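Local coordinates for putative sugar kinase PH1459 (Pyrococcus horikoshii, PDB 3GBU), which probably phosphorylates a sugar, perhaps fructose, with ATP as the phosphate donor, as a member of the PfkB carbohydrate kinase family, at residues A[187-192]-A[204-209]; A[128-133]-A[157-162]; A[247-252]-A[274-279]. The protein carries 1 engineered substitution. One frame throughout, in Å; residues are numbered along the deposited sequence.

Contact 1: residues A[187-192]-A[204-209]; sequences DIVKAS and VEVKGS. With ATP (adenosine-5'-triphosphate), chain E.
The carboxylate of D187 turns its OD1 toward S209, whose OG lies 3.2 Å from D187 OD1, while its OD2 takes the backbone N-H of I157 on the adjoining strand. A water also donates to D187 OD1. The second flat group is the peptide joining K207 to G208: V189 stands its CG2 above that plane, with V189 CG2 3.4 Å from G208 CA. Residues 206-209 run roughly opposite to 187-191, an example of a loop lying against a strand, and the backbones meet mainly through a C-H...O contact, G208 CA to D187 O at 3.6 Å. Glycine suits the place, since a CB on residue 208 would fall about 2.6 Å from D187 O. V189 reaches both ways because CG1 is anti to the backbone N (chi1 178°): CG2 goes to the glycine, and V189 CG1 meets V206 CG1 at 3.8 Å, the two side chains crossing at about a right angle. The same V206 CG1 also touches A191 CB at 3.9 Å, and L199 of helix 193-200 backs V206. The loop leads from helix 193-200 back to strand 211-215, in a beta-alpha-beta connection of the ribokinase-like fold. K190, alternating with V189 and A191, leaves from the other face of the strand; its chain is extended until a bend at chi4 (-69°) and gives K190 NZ to ATP O1B at 2.7 Å. D160 forms a salt bridge with the same nitrogen. The chemistry thus changes along and across the strand: V189, A191 and V206 pack methyl on methyl, D187 and S209 make a polar end, and the opposite face presents an ammonium group, held between a carboxylate and the beta-phosphate, that would help offset the nucleotide's charge.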
loop_
_atom_site.group_PDB
_atom_site.type_symbol
_atom_site.label_atom_id
_atom_site.label_comp_id
_atom_site.label_asym_id
_atom_site.label_seq_id
_atom_site.Cartn_x
_atom_site.Cartn_y
_atom_site.Cartn_z
ATOM N N ASP A 187 -24.029 5.811 -23.431
ATOM C CA ASP A 187 -24.698 5.209 -24.569
ATOM C C ASP A 187 -24.661 3.699 -24.325
ATOM O O ASP A 187 -25.599 2.973 -24.651
ATOM C CB ASP A 187 -23.926 5.537 -25.843
ATOM C CG ASP A 187 -23.896 7.022 -26.136
ATOM O OD1 ASP A 187 -24.931 7.542 -26.595
ATOM O OD2 ASP A 187 -22.847 7.662 -25.902
ATOM N N ILE A 188 -23.569 3.244 -23.718
ATOM C CA ILE A 188 -23.364 1.825 -23.451
ATOM C C ILE A 188 -23.168 1.526 -21.965
ATOM O O ILE A 188 -22.246 2.040 -21.339
ATOM C CB ILE A 188 -22.136 1.331 -24.231
ATOM C CG1 ILE A 188 -22.362 1.584 -25.724
ATOM C CG2 ILE A 188 -21.871 -0.137 -23.924
ATOM C CD1 ILE A 188 -21.089 1.774 -26.510
ATOM N N VAL A 189 -24.039 0.691 -21.405
ATOM C CA VAL A 189 -23.946 0.342 -19.995
ATOM C C VAL A 189 -23.768 -1.163 -19.780
ATOM O O VAL A 189 -24.439 -1.972 -20.417
ATOM C CB VAL A 189 -25.213 0.797 -19.210
ATOM C CG1 VAL A 189 -25.097 0.381 -17.741
ATOM C CG2 VAL A 189 -25.389 2.312 -19.329
ATOM N N LYS A 190 -22.855 -1.524 -18.884
ATOM C CA LYS A 190 -22.602 -2.918 -18.546
ATOM C C LYS A 190 -22.872 -3.092 -17.055
ATOM O O LYS A 190 -22.524 -2.231 -16.252
ATOM C CB LYS A 190 -21.149 -3.303 -18.849
ATOM C CG LYS A 190 -20.770 -4.718 -18.379
ATOM C CD LYS A 190 -19.310 -5.038 -18.705
ATOM C CE LYS A 190 -18.826 -6.313 -18.026
ATOM N NZ LYS A 190 -18.709 -6.199 -16.543
ATOM N N ALA A 191 -23.503 -4.196 -16.681
ATOM C CA ALA A 191 -23.774 -4.441 -15.272
ATOM C C ALA A 191 -24.190 -5.875 -15.035
ATOM O O ALA A 191 -24.727 -6.529 -15.926
ATOM C CB ALA A 191 -24.865 -3.501 -14.777
ATOM N N SER A 192 -23.927 -6.364 -13.830
ATOM C CA SER A 192 -24.315 -7.716 -13.475
ATOM C C SER A 192 -25.788 -7.654 -13.073
ATOM O O SER A 192 -26.294 -6.595 -12.700
ATOM C CB SER A 192 -23.486 -8.219 -12.295
ATOM O OG SER A 192 -23.866 -7.569 -11.097
ATOM N N VAL A 204 -33.181 3.396 -9.406
ATOM C CA VAL A 204 -32.360 3.764 -10.559
ATOM C C VAL A 204 -32.478 2.720 -11.666
ATOM O O VAL A 204 -32.325 1.523 -11.415
ATOM C CB VAL A 204 -30.873 3.892 -10.162
ATOM C CG1 VAL A 204 -30.039 4.269 -11.376
ATOM C CG2 VAL A 204 -30.720 4.927 -9.060
ATOM N N GLU A 205 -32.753 3.177 -12.884
ATOM C CA GLU A 205 -32.879 2.283 -14.027
ATOM C C GLU A 205 -31.513 2.063 -14.675
ATOM O O GLU A 205 -30.851 3.021 -15.075
ATOM C CB GLU A 205 -33.839 2.880 -15.057
ATOM C CG GLU A 205 -34.019 2.022 -16.294
ATOM C CD GLU A 205 -35.040 2.595 -17.250
ATOM O OE1 GLU A 205 -35.315 1.954 -18.286
ATOM O OE2 GLU A 205 -35.565 3.689 -16.964
ATOM N N VAL A 206 -31.091 0.806 -14.784
ATOM C CA VAL A 206 -29.795 0.501 -15.384
ATOM C C VAL A 206 -29.941 0.168 -16.863
ATOM O O VAL A 206 -30.225 -0.967 -17.225
ATOM C CB VAL A 206 -29.112 -0.689 -14.679
ATOM C CG1 VAL A 206 -27.731 -0.928 -15.287
ATOM C CG2 VAL A 206 -28.998 -0.414 -13.193
ATOM N N LYS A 207 -29.731 1.168 -17.710
ATOM C CA LYS A 207 -29.854 1.001 -19.150
ATOM C C LYS A 207 -29.156 2.107 -19.921
ATOM O O LYS A 207 -29.308 3.283 -19.608
ATOM C CB LYS A 207 -31.334 0.976 -19.557
ATOM C CG LYS A 207 -31.994 -0.397 -19.481
ATOM C CD LYS A 207 -33.495 -0.314 -19.773
ATOM C CE LYS A 207 -34.097 -1.696 -19.975
ATOM N NZ LYS A 207 -33.479 -2.370 -21.156
ATOM N N GLY A 208 -28.391 1.715 -20.936
ATOM C CA GLY A 208 -27.702 2.688 -21.763
ATOM C C GLY A 208 -28.654 3.177 -22.838
ATOM O O GLY A 208 -29.589 2.469 -23.210
ATOM N N SER A 209 -28.429 4.385 -23.340
ATOM C CA SER A 209 -29.293 4.945 -24.368
ATOM C C SER A 209 -29.250 4.137 -25.663
ATOM O O SER A 209 -30.241 4.058 -26.384
ATOM C CB SER A 209 -28.888 6.390 -24.654
ATOM O OG SER A 209 -27.546 6.446 -25.096
HETATM P PG ATP E . -17.602 -8.709 -11.880
HETATM O O1G ATP E . -18.503 -8.891 -10.693
HETATM O O2G ATP E . -16.904 -7.363 -11.865
HETATM O O3G ATP E . -16.637 -9.881 -12.045
HETATM P PB ATP E . -18.475 -9.435 -14.594
HETATM O O1B ATP E . -19.280 -8.734 -15.668
HETATM O O2B ATP E . -17.003 -9.616 -14.739
HETATM O O3B ATP E . -18.619 -8.722 -13.137
HETATM P PA ATP E . -18.618 -12.322 -14.963
HETATM O O1A ATP E . -17.113 -12.462 -14.827
HETATM O O2A ATP E . -19.485 -13.392 -14.380
HETATM O O3A ATP E . -19.146 -10.889 -14.366
HETATM O "O5'" ATP E . -19.017 -12.121 -16.512
HETATM C "C5'" ATP E . -18.058 -11.915 -17.554
HETATM C "C4'" ATP E . -18.523 -12.736 -18.759
HETATM O "O4'" ATP E . -17.539 -13.762 -18.949
HETATM C "C3'" ATP E . -19.825 -13.514 -18.557
HETATM O "O3'" ATP E . -20.977 -12.784 -18.923
HETATM C "C2'" ATP E . -19.632 -14.744 -19.380
HETATM O "O2'" ATP E . -20.078 -14.590 -20.730
HETATM C "C1'" ATP E . -18.148 -15.002 -19.313
HETATM N N9 ATP E . -17.954 -16.078 -18.281
HETATM C C8 ATP E . -17.753 -15.966 -16.938
HETATM N N7 ATP E . -17.623 -17.185 -16.347
HETATM C C5 ATP E . -17.738 -18.107 -17.317
HETATM C C6 ATP E . -17.702 -19.587 -17.423
HETATM N N6 ATP E . -17.511 -20.339 -16.329
HETATM N N1 ATP E . -17.871 -20.159 -18.661
HETATM C C2 ATP E . -18.067 -19.424 -19.796
HETATM N N3 ATP E . -18.111 -18.072 -19.772
HETATM C C4 ATP E . -17.952 -17.375 -18.593
HETATM O O HOH W 1 -27.797 6.515 -27.525
#

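Contact 2: residues A[128-133]-A[157-162]; sequences VNFGSV and IAFDVN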
loop_
_atom_site.group_PDB
_atom_site.type_symbol
_atom_site.label_atom_id
_atom_site.label_comp_id
_atom_site.label_asym_id
_atom_site.label_seq_id
_atom_site.Cartn_x
_atom_site.Cartn_y
_atom_site.Cartn_z
ATOM N N VAL A 128 -15.525 6.206 -25.427
ATOM C CA VAL A 128 -14.807 6.514 -24.193
ATOM C C VAL A 128 -15.428 5.694 -23.071
ATOM O O VAL A 128 -16.618 5.800 -22.782
ATOM C CB VAL A 128 -14.864 8.017 -23.851
ATOM C CG1 VAL A 128 -14.155 8.283 -22.516
ATOM C CG2 VAL A 128 -14.184 8.824 -24.971
ATOM N N ASN A 129 -14.591 4.876 -22.450
ATOM C CA ASN A 129 -14.989 3.967 -21.386
ATOM C C ASN A 129 -14.524 4.454 -20.006
ATOM O O ASN A 129 -13.353 4.785 -19.823
ATOM C CB ASN A 129 -14.382 2.598 -21.720
ATOM C CG ASN A 129 -14.503 1.605 -20.600
ATOM O OD1 ASN A 129 -15.597 1.258 -20.182
ATOM N ND2 ASN A 129 -13.369 1.131 -20.110
ATOM N N PHE A 130 -15.440 4.528 -19.042
ATOM C CA PHE A 130 -15.048 4.953 -17.700
ATOM C C PHE A 130 -15.651 4.074 -16.622
ATOM O O PHE A 130 -16.713 3.481 -16.820
ATOM C CB PHE A 130 -15.364 6.447 -17.463
ATOM C CG PHE A 130 -16.827 6.774 -17.237
ATOM C CD1 PHE A 130 -17.275 7.179 -15.976
ATOM C CD2 PHE A 130 -17.735 6.762 -18.293
ATOM C CE1 PHE A 130 -18.607 7.576 -15.777
ATOM C CE2 PHE A 130 -19.064 7.156 -18.101
ATOM C CZ PHE A 130 -19.499 7.564 -16.843
ATOM N N GLY A 131 -14.940 3.962 -15.497
ATOM C CA GLY A 131 -15.405 3.134 -14.388
ATOM C C GLY A 131 -16.138 3.872 -13.276
ATOM O O GLY A 131 -16.072 5.101 -13.218
ATOM N N SER A 132 -16.836 3.143 -12.397
ATOM C CA SER A 132 -17.543 3.791 -11.293
ATOM C C SER A 132 -16.611 3.892 -10.083
ATOM O O SER A 132 -16.761 4.783 -9.255
ATOM C CB SER A 132 -18.823 3.029 -10.910
ATOM O OG SER A 132 -18.577 1.981 -9.990
ATOM N N VAL A 133 -15.638 2.990 -9.992
ATOM C CA VAL A 133 -14.696 3.010 -8.872
ATOM C C VAL A 133 -13.957 4.344 -8.773
ATOM O O VAL A 133 -13.789 4.889 -7.687
ATOM C CB VAL A 133 -13.664 1.863 -8.982
ATOM C CG1 VAL A 133 -12.501 2.095 -8.024
ATOM C CG2 VAL A 133 -14.329 0.545 -8.636
ATOM N N ILE A 157 -20.288 6.868 -25.195
ATOM C CA ILE A 157 -19.866 6.740 -23.815
ATOM C C ILE A 157 -20.207 5.352 -23.280
ATOM O O ILE A 157 -21.348 4.909 -23.390
ATOM C CB ILE A 157 -20.560 7.805 -22.941
ATOM C CG1 ILE A 157 -20.299 9.203 -23.520
ATOM C CG2 ILE A 157 -20.089 7.678 -21.498
ATOM C CD1 ILE A 157 -18.836 9.585 -23.616
ATOM N N ALA A 158 -19.219 4.669 -22.706
ATOM C CA ALA A 158 -19.445 3.331 -22.158
ATOM C C ALA A 158 -19.186 3.338 -20.655
ATOM O O ALA A 158 -18.169 3.860 -20.195
ATOM C CB ALA A 158 -18.529 2.310 -22.847
ATOM N N PHE A 159 -20.107 2.749 -19.899
ATOM C CA PHE A 159 -19.990 2.705 -18.452
ATOM C C PHE A 159 -20.237 1.322 -17.863
ATOM O O PHE A 159 -21.288 0.731 -18.078
ATOM C CB PHE A 159 -20.980 3.705 -17.830
ATOM C CG PHE A 159 -20.863 3.833 -16.333
ATOM C CD1 PHE A 159 -19.692 4.321 -15.751
ATOM C CD2 PHE A 159 -21.921 3.462 -15.504
ATOM C CE1 PHE A 159 -19.574 4.439 -14.369
ATOM C CE2 PHE A 159 -21.817 3.573 -14.127
ATOM C CZ PHE A 159 -20.639 4.065 -13.552
ATOM N N ASP A 160 -19.253 0.805 -17.132
ATOM C CA ASP A 160 -19.383 -0.484 -16.458
ATOM C C ASP A 160 -19.719 -0.141 -15.000
ATOM O O ASP A 160 -18.866 0.351 -14.264
ATOM C CB ASP A 160 -18.062 -1.266 -16.501
ATOM C CG ASP A 160 -18.176 -2.648 -15.852
ATOM O OD1 ASP A 160 -19.032 -2.834 -14.966
ATOM O OD2 ASP A 160 -17.403 -3.553 -16.215
ATOM N N VAL A 161 -20.950 -0.400 -14.578
ATOM C CA VAL A 161 -21.363 -0.080 -13.212
ATOM C C VAL A 161 -20.342 -0.496 -12.149
ATOM O O VAL A 161 -20.109 0.254 -11.194
ATOM C CB VAL A 161 -22.747 -0.688 -12.900
ATOM C CG1 VAL A 161 -23.060 -0.580 -11.412
ATOM C CG2 VAL A 161 -23.806 0.052 -13.700
ATOM N N ASN A 162 -19.748 -1.679 -12.321
ATOM C CA ASN A 162 -18.722 -2.211 -11.415
ATOM C C ASN A 162 -18.883 -1.722 -9.964
ATOM O O ASN A 162 -18.023 -1.031 -9.420
ATOM C CB ASN A 162 -17.339 -1.829 -11.971
ATOM C CG ASN A 162 -16.210 -2.620 -11.341
ATOM O OD1 ASN A 162 -16.383 -3.791 -10.988
ATOM N ND2 ASN A 162 -15.036 -1.992 -11.213
HETATM O O HOH W 2 -14.471 0.776 -12.124
#
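F130 and F159 make the dense part of this contact, on the sheet face that helices 140-151 and 172-185 cover. F159 CD1 sits over one face of the F130 ring, offset toward its rim, with F130 CZ 3.4 Å away from F159 CD1. The rings are oblique to each other, their planes at 37°. F130 is brought there by a first torsion of 75°, which swings its ring across the neighbouring strand, so that I157 CG2 also meets it at the ring edge, 3.6 Å from F130 CE2. Beneath these side chains the strands are firmly paired: A158 N donates to V128 O at 2.8 Å, nearly straight at 172°, and F130 N donates to A158 O, whose C=O points almost directly at it. Strands 127-131 and 156-160 with helix 140-151 between them form a beta-alpha-beta crossover, the repeating element of the ribokinase-like fold, and such sheets commonly place their sites at the carboxyl ends of the parallel strands. Here those ends draw apart: the spacing grows from 4.6 Å between N129 CA and A158 CA to 5.8 Å between S132 CA and V161 CA, and side-chain bonds and one bridging water take over. S132 OG donates to V161 O at 2.6 Å, reaching from one loop to the other, while S132 CB lies obliquely against F159 CZ. Farther out the water joins V133 N and N162 ND2, accepting from both, and the methyl V133 CG2 lies 3.7 Å from N162 ND2. N162 is itself steadied by an Asx turn: its N-H goes to D160 OD1, approaching from the anti side and out of the carboxylate plane. D160 lies beside the ATP-binding K190, and N162 touches the bound ATP.

Contact 3: residues A[247-252]-A[274-279]; sequences DAFMAA and LVAALS. With ATP (adenosine-5'-triphosphate), chain E.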
loop_
_atom_site.group_PDB
_atom_site.type_symbol
_atom_site.label_atom_id
_atom_site.label_comp_id
_atom_site.label_asym_id
_atom_site.label_seq_id
_atom_site.Cartn_x
_atom_site.Cartn_y
_atom_site.Cartn_z
ATOM N N ASP A 247 -13.704 -7.825 -17.735
ATOM C CA ASP A 247 -13.063 -6.789 -18.521
ATOM C C ASP A 247 -12.776 -7.257 -19.941
ATOM O O ASP A 247 -12.711 -6.441 -20.869
ATOM C CB ASP A 247 -11.795 -6.314 -17.807
ATOM C CG ASP A 247 -12.100 -5.716 -16.440
ATOM O OD1 ASP A 247 -13.140 -5.031 -16.318
ATOM O OD2 ASP A 247 -11.310 -5.921 -15.499
ATOM N N ALA A 248 -12.617 -8.570 -20.107
ATOM C CA ALA A 248 -12.384 -9.143 -21.431
ATOM C C ALA A 248 -13.707 -9.004 -22.165
ATOM O O ALA A 248 -13.751 -8.672 -23.339
ATOM C CB ALA A 248 -12.000 -10.619 -21.323
ATOM N N PHE A 249 -14.793 -9.257 -21.455
ATOM C CA PHE A 249 -16.112 -9.128 -22.050
ATOM C C PHE A 249 -16.359 -7.681 -22.500
ATOM O O PHE A 249 -16.833 -7.443 -23.614
ATOM C CB PHE A 249 -17.185 -9.525 -21.043
ATOM C CG PHE A 249 -18.590 -9.281 -21.522
ATOM C CD1 PHE A 249 -19.218 -10.188 -22.373
ATOM C CD2 PHE A 249 -19.299 -8.157 -21.096
ATOM C CE1 PHE A 249 -20.538 -9.986 -22.789
ATOM C CE2 PHE A 249 -20.614 -7.943 -21.503
ATOM C CZ PHE A 249 -21.236 -8.860 -22.351
HETATM N N MSE A 250 -16.034 -6.720 -21.635
HETATM C CA MSE A 250 -16.254 -5.312 -21.954
HETATM C C MSE A 250 -15.421 -4.875 -23.149
HETATM O O MSE A 250 -15.897 -4.125 -24.009
HETATM C CB MSE A 250 -15.937 -4.427 -20.741
HETATM C CG MSE A 250 -16.132 -2.934 -20.995
HETATM SE SE MSE A 250 -17.979 -2.454 -21.407
HETATM C CE MSE A 250 -18.102 -0.773 -20.416
ATOM N N ALA A 251 -14.180 -5.348 -23.208
ATOM C CA ALA A 251 -13.299 -4.994 -24.318
ATOM C C ALA A 251 -13.881 -5.488 -25.644
ATOM O O ALA A 251 -13.841 -4.774 -26.651
ATOM C CB ALA A 251 -11.926 -5.589 -24.103
ATOM N N ALA A 252 -14.426 -6.704 -25.629
ATOM C CA ALA A 252 -15.017 -7.312 -26.820
ATOM C C ALA A 252 -16.252 -6.548 -27.223
ATOM O O ALA A 252 -16.481 -6.281 -28.407
ATOM C CB ALA A 252 -15.390 -8.775 -26.544
ATOM N N LEU A 274 -17.438 -15.425 -27.202
ATOM C CA LEU A 274 -16.200 -16.116 -27.564
ATOM C C LEU A 274 -15.000 -15.544 -26.799
ATOM O O LEU A 274 -14.214 -16.291 -26.210
ATOM C CB LEU A 274 -15.939 -15.992 -29.075
ATOM C CG LEU A 274 -14.623 -16.610 -29.583
ATOM C CD1 LEU A 274 -14.652 -18.132 -29.435
ATOM C CD2 LEU A 274 -14.416 -16.242 -31.035
ATOM N N VAL A 275 -14.864 -14.219 -26.803
ATOM C CA VAL A 275 -13.746 -13.569 -26.118
ATOM C C VAL A 275 -13.783 -13.837 -24.620
ATOM O O VAL A 275 -12.754 -14.135 -24.014
ATOM C CB VAL A 275 -13.733 -12.034 -26.379
ATOM C CG1 VAL A 275 -12.620 -11.352 -25.558
ATOM C CG2 VAL A 275 -13.520 -11.773 -27.870
ATOM N N ALA A 276 -14.968 -13.755 -24.026
ATOM C CA ALA A 276 -15.113 -14.001 -22.592
ATOM C C ALA A 276 -14.758 -15.445 -22.223
ATOM O O ALA A 276 -13.976 -15.689 -21.292
ATOM C CB ALA A 276 -16.537 -13.688 -22.153
ATOM N N ALA A 277 -15.338 -16.397 -22.954
ATOM C CA ALA A 277 -15.087 -17.814 -22.705
ATOM C C ALA A 277 -13.600 -18.137 -22.785
ATOM O O ALA A 277 -13.047 -18.742 -21.874
ATOM C CB ALA A 277 -15.871 -18.674 -23.706
ATOM N N LEU A 278 -12.947 -17.724 -23.864
ATOM C CA LEU A 278 -11.521 -17.995 -24.017
ATOM C C LEU A 278 -10.655 -17.313 -22.964
ATOM O O LEU A 278 -9.606 -17.843 -22.584
ATOM C CB LEU A 278 -11.049 -17.596 -25.418
ATOM C CG LEU A 278 -11.534 -18.526 -26.539
ATOM C CD1 LEU A 278 -11.127 -17.965 -27.883
ATOM C CD2 LEU A 278 -10.948 -19.921 -26.348
ATOM N N SER A 279 -11.087 -16.151 -22.479
ATOM C CA SER A 279 -10.314 -15.447 -21.461
ATOM C C SER A 279 -10.266 -16.265 -20.172
ATOM O O SER A 279 -9.323 -16.139 -19.390
ATOM C CB SER A 279 -10.916 -14.062 -21.174
ATOM O OG SER A 279 -12.033 -14.150 -20.312
HETATM P PG ATP E . -17.602 -8.709 -11.880
HETATM O O1G ATP E . -18.503 -8.891 -10.693
HETATM O O2G ATP E . -16.904 -7.363 -11.865
HETATM O O3G ATP E . -16.637 -9.881 -12.045
HETATM P PB ATP E . -18.475 -9.435 -14.594
HETATM O O1B ATP E . -19.280 -8.734 -15.668
HETATM O O2B ATP E . -17.003 -9.616 -14.739
HETATM O O3B ATP E . -18.619 -8.722 -13.137
HETATM P PA ATP E . -18.618 -12.322 -14.963
HETATM O O1A ATP E . -17.113 -12.462 -14.827
HETATM O O2A ATP E . -19.485 -13.392 -14.380
HETATM O O3A ATP E . -19.146 -10.889 -14.366
HETATM O "O5'" ATP E . -19.017 -12.121 -16.512
HETATM C "C5'" ATP E . -18.058 -11.915 -17.554
HETATM C "C4'" ATP E . -18.523 -12.736 -18.759
HETATM O "O4'" ATP E . -17.539 -13.762 -18.949
HETATM C "C3'" ATP E . -19.825 -13.514 -18.557
HETATM O "O3'" ATP E . -20.977 -12.784 -18.923
HETATM C "C2'" ATP E . -19.632 -14.744 -19.380
HETATM O "O2'" ATP E . -20.078 -14.590 -20.730
HETATM C "C1'" ATP E . -18.148 -15.002 -19.313
HETATM N N9 ATP E . -17.954 -16.078 -18.281
HETATM C C8 ATP E . -17.753 -15.966 -16.938
HETATM N N7 ATP E . -17.623 -17.185 -16.347
HETATM C C5 ATP E . -17.738 -18.107 -17.317
HETATM C C6 ATP E . -17.702 -19.587 -17.423
HETATM N N6 ATP E . -17.511 -20.339 -16.329
HETATM N N1 ATP E . -17.871 -20.159 -18.661
HETATM C C2 ATP E . -18.067 -19.424 -19.796
HETATM N N3 ATP E . -18.111 -18.072 -19.772
HETATM C C4 ATP E . -17.952 -17.375 -18.593
#
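Helices 245-259 and 265-279 run antiparallel, their segments at 153° with axes 8.2 Å apart at the closest, an antiparallel helix pair of the ribokinase-like fold with alanines at the interface. The first of them begins in the GAGD motif of PfkB kinases, which ends at D247. Alanines permit the close approach: A252 CB lies 3.7 Å from V275 CB, and V275, with CG1 anti to its N (chi1 175°), sets that methyl 3.7 Å from A248 O. Farther along, A248 CB meets S279 CB at 3.6 Å. The S279 hydroxyl turns back on its own helix and donates to A276 O at 2.7 Å, and its OG also lies against A248 CB. With an alanine here, A276 O would probably lose that hydroxyl partner and A248 CB part of its cover. F249 stands to one side, holding A276 CB near the edge of its ring; F221 packs against F249 edge-to-face, and K190 lies beside it. The ribose lies by both helices: it passes F249, with F249 CB 4.2 Å from ATP C4', and on the other helix A276 CB comes within 3.4 Å of ATP O4'.

How the contacts relate
In chain order contact 2 comes first, then contact 1, then contact 3, each closing before the next opens. Contacts 1 and 2, with centres about 10 Å apart, share the large mixed sheet, where strands 156-160 and 188-192 are neighbours and a probable hydrogen bond joins F159 N to I188 O. Contact 3 lies about 18 Å from contact 1 and 16 Å from contact 2 between centres; its helix 245-259 packs on that sheet, with helix 265-279 beside it. Selenomethionine M250 reaches from it to N129 and A158, while F249 packs on K190. All three contacts touch ATP: contact 1 through K190 at the beta-phosphate, contact 2 through N162, contact 3 at the ribose.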